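Local atomic coordinates of fumarase E (Shigella flexneri 2a str. 2457T, PDB entry 3C8G), a protein that probably catalyses the addition of water to fumarate to form malate, working as a homodimer of the MtlR/FumE family. Residues I32-I37 with P66-D71. Residues are numbered along the deposited sequence; the frame is centred on the assembly and turned at random.
Sequences ILLQGI and PLDDID
Ile70, in the first turn of helix 70-79, lays its side chain against helix 29-38, where Leu33, Leu34 and Ile37 receive it. Ile70 CG1 stands anti to the backbone N of its own residue (chi1 -165°) and chi2 is also extended, which carries Ile70 CD1 out as far as the neighbouring helix, 4.0 Å from Leu33 CB and equally close to the backbone N of Leu34. Ile37, one helical turn on from Leu33, crosses the Ile70 chain at about a right angle, and its CD1 meets the middle of that chain, 3.4 Å from Ile70 CG1. Leu34 takes the root of the same side chain: its CG lies 4.2 Å from Ile70 CB, while its CD1 reaches past toward Asp68 O, at a loose 4.3 Å. Asp68 OD2 accepts from Ser64 N, while OD1 has a long, weak ion pair with Arg38 NH1. Asp69 N-caps helix 70-79; its OD1 accepts from Asp71 N at 2.8 Å, with an N-H...O angle of 131°, and also from Val72 N. Ile91 of helix 85-103 touches both Ile37 and Ile70, extending this apolar layer to a third helix of the all-helical fold. No hydrogen bond or salt bridge joins 32-37 to 66-71, so between them the contact rests on aliphatic packing, and the Asp69 cap does not bridge to the other segment.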
loop_
_atom_site.group_PDB
_atom_site.type_symbol
_atom_site.label_atom_id
_atom_site.label_comp_id
_atom_site.label_asym_id
_atom_site.label_seq_id
_atom_site.Cartn_x
_atom_site.Cartn_y
_atom_site.Cartn_z
ATOM N N ILE D 32 -14.368 -10.180 -10.763
ATOM C CA ILE D 32 -13.820 -9.598 -11.968
ATOM C C ILE D 32 -13.148 -8.253 -11.695
ATOM O O ILE D 32 -11.996 -8.097 -12.048
ATOM C CB ILE D 32 -14.888 -9.498 -13.041
ATOM C CG1 ILE D 32 -15.349 -10.926 -13.401
ATOM C CG2 ILE D 32 -14.377 -8.670 -14.242
ATOM C CD1 ILE D 32 -16.673 -11.016 -14.140
ATOM N N LEU D 33 -13.820 -7.322 -11.017
ATOM C CA LEU D 33 -13.208 -6.033 -10.638
ATOM C C LEU D 33 -11.904 -6.125 -9.857
ATOM O O LEU D 33 -10.968 -5.349 -10.121
ATOM C CB LEU D 33 -14.182 -5.160 -9.852
ATOM C CG LEU D 33 -15.391 -4.649 -10.628
ATOM C CD1 LEU D 33 -16.472 -3.948 -9.711
ATOM C CD2 LEU D 33 -14.912 -3.758 -11.724
ATOM N N LEU D 34 -11.849 -7.022 -8.872
ATOM C CA LEU D 34 -10.662 -7.169 -8.062
ATOM C C LEU D 34 -9.501 -7.564 -8.959
ATOM O O LEU D 34 -8.445 -6.941 -8.932
ATOM C CB LEU D 34 -10.856 -8.228 -6.998
ATOM C CG LEU D 34 -10.163 -8.046 -5.644
ATOM C CD1 LEU D 34 -10.032 -9.360 -4.925
ATOM C CD2 LEU D 34 -8.804 -7.385 -5.750
ATOM N N GLN D 35 -9.709 -8.580 -9.782
ATOM C CA GLN D 35 -8.670 -9.031 -10.677
ATOM C C GLN D 35 -8.284 -7.860 -11.545
ATOM O O GLN D 35 -7.109 -7.474 -11.592
ATOM C CB GLN D 35 -9.144 -10.234 -11.507
ATOM C CG GLN D 35 -8.088 -10.878 -12.465
ATOM C CD GLN D 35 -6.742 -11.273 -11.802
ATOM O OE1 GLN D 35 -6.705 -11.998 -10.796
ATOM N NE2 GLN D 35 -5.633 -10.810 -12.397
ATOM N N GLY D 36 -9.282 -7.259 -12.183
ATOM C CA GLY D 36 -9.068 -6.134 -13.084
ATOM C C GLY D 36 -8.254 -5.012 -12.478
ATOM O O GLY D 36 -7.368 -4.467 -13.117
ATOM N N ILE D 37 -8.562 -4.669 -11.239
ATOM C CA ILE D 37 -7.794 -3.672 -10.538
ATOM C C ILE D 37 -6.353 -4.135 -10.323
ATOM O O ILE D 37 -5.415 -3.361 -10.531
ATOM C CB ILE D 37 -8.425 -3.358 -9.192
ATOM C CG1 ILE D 37 -9.412 -2.221 -9.350
ATOM C CG2 ILE D 37 -7.368 -2.935 -8.155
ATOM C CD1 ILE D 37 -10.224 -2.105 -8.135
ATOM N N PRO D 66 -0.287 -6.632 1.138
ATOM C CA PRO D 66 -0.993 -5.419 1.536
ATOM C C PRO D 66 -2.030 -4.921 0.535
ATOM O O PRO D 66 -2.999 -4.286 0.943
ATOM C CB PRO D 66 0.128 -4.387 1.650
ATOM C CG PRO D 66 1.374 -5.184 1.710
ATOM C CD PRO D 66 1.136 -6.379 0.898
ATOM N N LEU D 67 -1.834 -5.178 -0.760
ATOM C CA LEU D 67 -2.739 -4.636 -1.777
ATOM C C LEU D 67 -3.781 -5.601 -2.348
ATOM O O LEU D 67 -4.391 -5.301 -3.374
ATOM C CB LEU D 67 -1.943 -4.012 -2.928
ATOM C CG LEU D 67 -0.895 -3.015 -2.492
ATOM C CD1 LEU D 67 -0.275 -2.377 -3.701
ATOM C CD2 LEU D 67 -1.514 -1.961 -1.577
ATOM N N ASP D 68 -4.010 -6.741 -1.695
ATOM C CA ASP D 68 -4.964 -7.757 -2.209
ATOM C C ASP D 68 -6.416 -7.485 -1.780
ATOM O O ASP D 68 -7.246 -8.389 -1.739
ATOM C CB ASP D 68 -4.512 -9.172 -1.791
ATOM C CG ASP D 68 -5.145 -10.292 -2.645
ATOM O OD1 ASP D 68 -5.860 -9.974 -3.643
ATOM O OD2 ASP D 68 -4.909 -11.490 -2.317
ATOM N N ASP D 69 -6.713 -6.235 -1.461
ATOM C CA ASP D 69 -8.013 -5.823 -1.008
ATOM C C ASP D 69 -8.411 -4.696 -1.926
ATOM O O ASP D 69 -7.659 -3.717 -2.099
ATOM C CB ASP D 69 -7.915 -5.343 0.433
ATOM C CG ASP D 69 -9.237 -4.838 0.983
ATOM O OD1 ASP D 69 -9.814 -3.839 0.475
ATOM O OD2 ASP D 69 -9.708 -5.447 1.952
ATOM N N ILE D 70 -9.598 -4.821 -2.518
ATOM C CA ILE D 70 -10.062 -3.865 -3.525
ATOM C C ILE D 70 -10.211 -2.448 -2.975
ATOM O O ILE D 70 -10.010 -1.483 -3.708
ATOM C CB ILE D 70 -11.397 -4.303 -4.153
ATOM C CG1 ILE D 70 -11.686 -3.511 -5.433
ATOM C CG2 ILE D 70 -12.537 -4.125 -3.152
ATOM C CD1 ILE D 70 -12.812 -4.099 -6.284
ATOM N N ASP D 71 -10.584 -2.334 -1.699
ATOM C CA ASP D 71 -10.774 -1.029 -1.084
ATOM C C ASP D 71 -9.422 -0.402 -0.852
ATOM O O ASP D 71 -9.250 0.776 -1.145
ATOM C CB ASP D 71 -11.600 -1.114 0.201
ATOM C CG ASP D 71 -13.027 -1.643 -0.057
ATOM O OD1 ASP D 71 -13.449 -2.694 0.513
ATOM O OD2 ASP D 71 -13.734 -1.005 -0.866
#